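Local coordinates for protein neuraminidase (Influenza A virus, PDB 4GDI) that is a neuraminidase-like surface glycoprotein of a bat influenza virus, predicted to remove terminal sialic acid but with a diverged putative active site, at residues P32-A44 with K55-L68. Sequence-based numbering, arbitrary orientation.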
loop_
_atom_site.group_PDB
_atom_site.type_symbol
_atom_site.label_atom_id
_atom_site.label_comp_id
_atom_site.label_asym_id
_atom_site.label_seq_id
_atom_site.Cartn_x
_atom_site.Cartn_y
_atom_site.Cartn_z
ATOM N N PRO A 32 4.423 -1.714 27.800
ATOM C CA PRO A 32 5.887 -1.574 27.876
ATOM C C PRO A 32 6.629 -2.146 26.675
ATOM O O PRO A 32 7.829 -1.906 26.529
ATOM C CB PRO A 32 6.249 -2.346 29.149
ATOM C CG PRO A 32 5.176 -3.375 29.281
ATOM C CD PRO A 32 3.913 -2.683 28.788
ATOM N N GLU A 33 5.932 -2.879 25.817
ATOM C CA GLU A 33 6.553 -3.380 24.594
ATOM C C GLU A 33 5.984 -2.706 23.330
ATOM O O GLU A 33 4.872 -2.195 23.327
ATOM C CB GLU A 33 6.405 -4.902 24.515
ATOM C CG GLU A 33 7.212 -5.635 25.577
ATOM C CD GLU A 33 7.135 -7.147 25.451
ATOM O OE1 GLU A 33 6.083 -7.659 25.014
ATOM O OE2 GLU A 33 8.132 -7.822 25.797
ATOM N N LEU A 34 6.774 -2.697 22.267
ATOM C CA LEU A 34 6.298 -2.247 20.971
ATOM C C LEU A 34 6.815 -3.170 19.879
ATOM O O LEU A 34 7.808 -3.868 20.064
ATOM C CB LEU A 34 6.689 -0.792 20.684
ATOM C CG LEU A 34 8.049 -0.246 21.094
ATOM C CD1 LEU A 34 9.175 -1.212 20.777
ATOM C CD2 LEU A 34 8.278 1.083 20.391
ATOM N N PRO A 35 6.116 -3.202 18.744
ATOM C CA PRO A 35 6.525 -4.085 17.655
ATOM C C PRO A 35 7.816 -3.605 17.006
ATOM O O PRO A 35 8.181 -2.443 17.172
ATOM C CB PRO A 35 5.348 -4.008 16.674
ATOM C CG PRO A 35 4.674 -2.710 16.977
ATOM C CD PRO A 35 4.874 -2.464 18.442
ATOM N N GLY A 36 8.511 -4.498 16.305
ATOM C CA GLY A 36 9.735 -4.132 15.607
ATOM C C GLY A 36 9.451 -3.331 14.348
ATOM O O GLY A 36 8.340 -3.368 13.823
ATOM N N ASP A 37 10.453 -2.600 13.868
ATOM C CA ASP A 37 10.340 -1.851 12.614
ATOM C C ASP A 37 9.366 -0.688 12.729
ATOM O O ASP A 37 8.804 -0.220 11.734
ATOM C CB ASP A 37 9.940 -2.777 11.462
ATOM C CG ASP A 37 11.082 -3.687 11.028
ATOM O OD1 ASP A 37 12.240 -3.220 11.018
ATOM O OD2 ASP A 37 10.823 -4.867 10.706
ATOM N N LEU A 38 9.176 -0.214 13.952
ATOM C CA LEU A 38 8.419 1.002 14.182
ATOM C C LEU A 38 9.402 2.154 14.118
ATOM O O LEU A 38 10.502 2.072 14.667
ATOM C CB LEU A 38 7.765 0.951 15.553
ATOM C CG LEU A 38 6.345 1.467 15.736
ATOM C CD1 LEU A 38 5.372 0.686 14.882
ATOM C CD2 LEU A 38 5.973 1.364 17.203
ATOM N N ILE A 39 9.023 3.220 13.428
ATOM C CA ILE A 39 9.831 4.428 13.403
ATOM C C ILE A 39 9.454 5.302 14.595
ATOM O O ILE A 39 8.314 5.751 14.713
ATOM C CB ILE A 39 9.623 5.201 12.100
ATOM C CG1 ILE A 39 9.905 4.276 10.910
ATOM C CG2 ILE A 39 10.507 6.449 12.084
ATOM C CD1 ILE A 39 9.718 4.932 9.560
ATOM N N LEU A 40 10.421 5.527 15.477
ATOM C CA LEU A 40 10.212 6.323 16.679
ATOM C C LEU A 40 10.260 7.806 16.355
ATOM O O LEU A 40 11.176 8.275 15.668
ATOM C CB LEU A 40 11.284 5.986 17.714
ATOM C CG LEU A 40 11.266 4.513 18.152
ATOM C CD1 LEU A 40 12.353 4.266 19.157
ATOM C CD2 LEU A 40 9.907 4.150 18.725
ATOM N N SER A 41 9.296 8.546 16.888
ATOM C CA SER A 41 9.087 9.924 16.460
ATOM C C SER A 41 9.192 10.954 17.572
ATOM O O SER A 41 8.877 10.693 18.731
ATOM C CB SER A 41 7.720 10.042 15.787
ATOM O OG SER A 41 6.680 9.558 16.622
ATOM N N ARG A 42 9.616 12.147 17.191
ATOM C CA ARG A 42 9.585 13.273 18.092
ATOM C C ARG A 42 9.253 14.508 17.289
ATOM O O ARG A 42 9.360 14.499 16.068
ATOM C CB ARG A 42 10.918 13.430 18.837
ATOM C CG ARG A 42 12.156 13.629 17.970
ATOM C CD ARG A 42 13.403 13.694 18.870
ATOM N NE ARG A 42 14.654 13.640 18.119
ATOM C CZ ARG A 42 15.819 13.241 18.628
ATOM N NH1 ARG A 42 15.908 12.849 19.895
ATOM N NH2 ARG A 42 16.902 13.224 17.862
ATOM N N ARG A 43 8.821 15.553 17.991
ATOM C CA ARG A 43 8.469 16.823 17.396
ATOM C C ARG A 43 7.364 16.613 16.361
ATOM O O ARG A 43 7.310 17.284 15.335
ATOM C CB ARG A 43 9.710 17.513 16.818
ATOM C CG ARG A 43 10.794 17.686 17.893
ATOM C CD ARG A 43 11.777 18.817 17.638
ATOM N NE ARG A 43 12.906 18.396 16.812
ATOM C CZ ARG A 43 13.940 17.673 17.244
ATOM N NH1 ARG A 43 14.003 17.263 18.508
ATOM N NH2 ARG A 43 14.917 17.353 16.400
ATOM N N ALA A 44 6.454 15.704 16.684
ATOM C CA ALA A 44 5.375 15.357 15.778
ATOM C C ALA A 44 4.231 16.364 15.849
ATOM O O ALA A 44 4.061 17.086 16.841
ATOM C CB ALA A 44 4.855 13.947 16.054
ATOM N N LYS A 55 0.426 12.493 10.221
ATOM C CA LYS A 55 1.385 12.792 11.268
ATOM C C LYS A 55 2.724 13.111 10.616
ATOM O O LYS A 55 3.305 12.273 9.928
ATOM C CB LYS A 55 1.529 11.592 12.208
ATOM C CG LYS A 55 2.606 11.769 13.271
ATOM C CD LYS A 55 2.580 10.640 14.297
ATOM C CE LYS A 55 3.914 9.905 14.343
ATOM N NZ LYS A 55 3.814 8.570 14.993
ATOM N N PHE A 56 3.199 14.335 10.825
ATOM C CA PHE A 56 4.532 14.742 10.424
ATOM C C PHE A 56 5.423 14.667 11.664
ATOM O O PHE A 56 4.998 15.051 12.750
ATOM C CB PHE A 56 4.520 16.173 9.882
ATOM C CG PHE A 56 3.836 16.313 8.554
ATOM C CD1 PHE A 56 2.464 16.367 8.479
ATOM C CD2 PHE A 56 4.571 16.411 7.387
ATOM C CE1 PHE A 56 1.838 16.497 7.269
ATOM C CE2 PHE A 56 3.943 16.546 6.174
ATOM C CZ PHE A 56 2.588 16.581 6.114
ATOM N N PHE A 57 6.655 14.203 11.501
ATOM C CA PHE A 57 7.533 13.996 12.644
ATOM C C PHE A 57 8.999 13.829 12.268
ATOM O O PHE A 57 9.328 13.481 11.132
ATOM C CB PHE A 57 7.076 12.770 13.441
ATOM C CG PHE A 57 7.179 11.472 12.686
ATOM C CD1 PHE A 57 6.147 11.040 11.878
ATOM C CD2 PHE A 57 8.301 10.668 12.814
ATOM C CE1 PHE A 57 6.242 9.839 11.186
ATOM C CE2 PHE A 57 8.398 9.464 12.128
ATOM C CZ PHE A 57 7.370 9.051 11.317
ATOM N N ILE A 58 9.883 14.090 13.232
ATOM C CA ILE A 58 11.296 13.827 13.040
ATOM C C ILE A 58 11.551 12.418 13.566
ATOM O O ILE A 58 11.186 12.103 14.705
ATOM C CB ILE A 58 12.182 14.837 13.799
ATOM C CG1 ILE A 58 11.761 16.279 13.497
ATOM C CG2 ILE A 58 13.646 14.633 13.444
ATOM C CD1 ILE A 58 11.798 16.643 12.016
ATOM N N ALA A 59 12.162 11.565 12.748
ATOM C CA ALA A 59 12.484 10.203 13.185
ATOM C C ALA A 59 13.780 10.215 13.980
ATOM O O ALA A 59 14.717 10.930 13.627
ATOM C CB ALA A 59 12.630 9.275 11.995
ATOM N N TYR A 60 13.841 9.429 15.048
ATOM C CA TYR A 60 15.087 9.313 15.791
ATOM C C TYR A 60 15.521 7.877 16.029
ATOM O O TYR A 60 16.612 7.639 16.562
ATOM C CB TYR A 60 15.019 10.061 17.116
ATOM C CG TYR A 60 14.139 9.438 18.153
ATOM C CD1 TYR A 60 14.628 8.453 19.010
ATOM C CD2 TYR A 60 12.824 9.849 18.305
ATOM C CE1 TYR A 60 13.826 7.888 19.975
ATOM C CE2 TYR A 60 12.011 9.286 19.270
ATOM C CZ TYR A 60 12.514 8.312 20.105
ATOM O OH TYR A 60 11.693 7.759 21.063
ATOM N N GLY A 61 14.699 6.922 15.623
ATOM C CA GLY A 61 15.107 5.534 15.727
ATOM C C GLY A 61 14.109 4.545 15.180
ATOM O O GLY A 61 12.965 4.887 14.854
ATOM N N LEU A 62 14.563 3.299 15.099
ATOM C CA LEU A 62 13.756 2.199 14.622
ATOM C C LEU A 62 13.798 1.100 15.672
ATOM O O LEU A 62 14.872 0.711 16.116
ATOM C CB LEU A 62 14.329 1.677 13.302
ATOM C CG LEU A 62 13.379 0.846 12.438
ATOM C CD1 LEU A 62 12.293 1.729 11.872
ATOM C CD2 LEU A 62 14.139 0.144 11.307
ATOM N N SER A 63 12.642 0.579 16.053
ATOM C CA SER A 63 12.594 -0.481 17.057
ATOM C C SER A 63 13.060 -1.834 16.522
ATOM O O SER A 63 12.788 -2.203 15.374
ATOM C CB SER A 63 11.172 -0.634 17.575
ATOM O OG SER A 63 10.314 -1.022 16.515
ATOM N N ALA A 64 13.740 -2.581 17.383
ATOM C CA ALA A 64 14.133 -3.956 17.094
ATOM C C ALA A 64 14.200 -4.756 18.400
ATOM O O ALA A 64 14.948 -4.401 19.317
ATOM C CB ALA A 64 15.476 -3.976 16.387
ATOM N N ASN A 65 13.397 -5.812 18.495
ATOM C CA ASN A 65 13.337 -6.622 19.713
ATOM C C ASN A 65 13.361 -5.769 20.977
ATOM O O ASN A 65 14.155 -6.019 21.890
ATOM C CB ASN A 65 14.510 -7.606 19.762
ATOM C CG ASN A 65 14.639 -8.420 18.495
ATOM O OD1 ASN A 65 13.774 -9.239 18.181
ATOM N ND2 ASN A 65 15.727 -8.204 17.760
ATOM N N GLN A 66 12.510 -4.748 21.005
ATOM C CA GLN A 66 12.327 -3.896 22.185
ATOM C C GLN A 66 13.432 -2.855 22.402
ATOM O O GLN A 66 13.279 -1.947 23.230
ATOM C CB GLN A 66 12.140 -4.737 23.454
ATOM C CG GLN A 66 10.978 -5.717 23.363
ATOM C CD GLN A 66 9.722 -5.065 22.794
ATOM O OE1 GLN A 66 9.318 -3.977 23.216
ATOM N NE2 GLN A 66 9.116 -5.720 21.814
ATOM N N HIS A 67 14.527 -2.965 21.660
ATOM C CA HIS A 67 15.579 -1.956 21.740
ATOM C C HIS A 67 15.685 -1.181 20.435
ATOM O O HIS A 67 14.915 -1.406 19.506
ATOM C CB HIS A 67 16.915 -2.607 22.113
ATOM C CG HIS A 67 16.843 -3.413 23.370
ATOM N ND1 HIS A 67 16.548 -4.761 23.374
ATOM C CD2 HIS A 67 16.983 -3.056 24.669
ATOM C CE1 HIS A 67 16.530 -5.202 24.619
ATOM N NE2 HIS A 67 16.790 -4.188 25.425
ATOM N N LEU A 68 16.623 -0.247 20.374
ATOM C CA LEU A 68 16.825 0.518 19.161
ATOM C C LEU A 68 17.795 -0.222 18.266
ATOM O O LEU A 68 18.861 -0.629 18.717
ATOM C CB LEU A 68 17.378 1.902 19.492
ATOM C CG LEU A 68 16.372 2.881 20.094
ATOM C CD1 LEU A 68 16.964 3.539 21.316
ATOM C CD2 LEU A 68 15.973 3.924 19.072
HETATM O O HOH W 1 10.506 -4.052 19.051
HETATM O O HOH W 2 8.610 8.428 20.491
HETATM O O HOH W 3 16.437 12.785 15.179
#
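The carboxamide of Q66 pairs with L34 as a backbone peptide would. Its OE1 receives L34 N at 3.0 Å, on a lone pair in the amide plane, while NE2 donates back to L34 O at 2.9 Å through a more bent bond (139° at the hydrogen). A bend at chi2 (-46°) folds the Q66 side chain back towards 32-44 from within the type I' turn A64-H67, and a water that donates to L34 O and accepts from Q66 N adds a third, indirect link. The amide's position is thereby fixed from both ends. Beside it, E33 reaches N70 of a second subunit in the tetramer.

S63 then grips the next residues, P35 to L38, through its hydroxyl. Its OG donates to P35 O at 2.6 Å and accepts L38 N at 2.9 Å, so the single hydroxyl spans the loop 35-38, and S63 O takes D37 N as well.

Antiparallel pairing follows, interrupted by a beta bulge: Y60 and G61 together face L40, giving Y60 N to L40 O and L40 N to G61 O. The Y60 ring lies with one face against L40 CB (3.8 Å to the centroid), and S41 O approaches its edge. R42 extends along the ring, its guanidinium resting one face on Y60 CB at 3.6 Å, planes 26° apart; its charge is met by E74. On the other face of the sheet, I39 CG2 packs against A59 CB (3.5 Å) and the edge of the F57 ring.

The pairing belongs to one blade of the neuraminidase beta-propeller. Strand 78-83 adjoins 53-64 and packs on I39 and A59 through Y80, and strand 352-362 meets Y60 and R42.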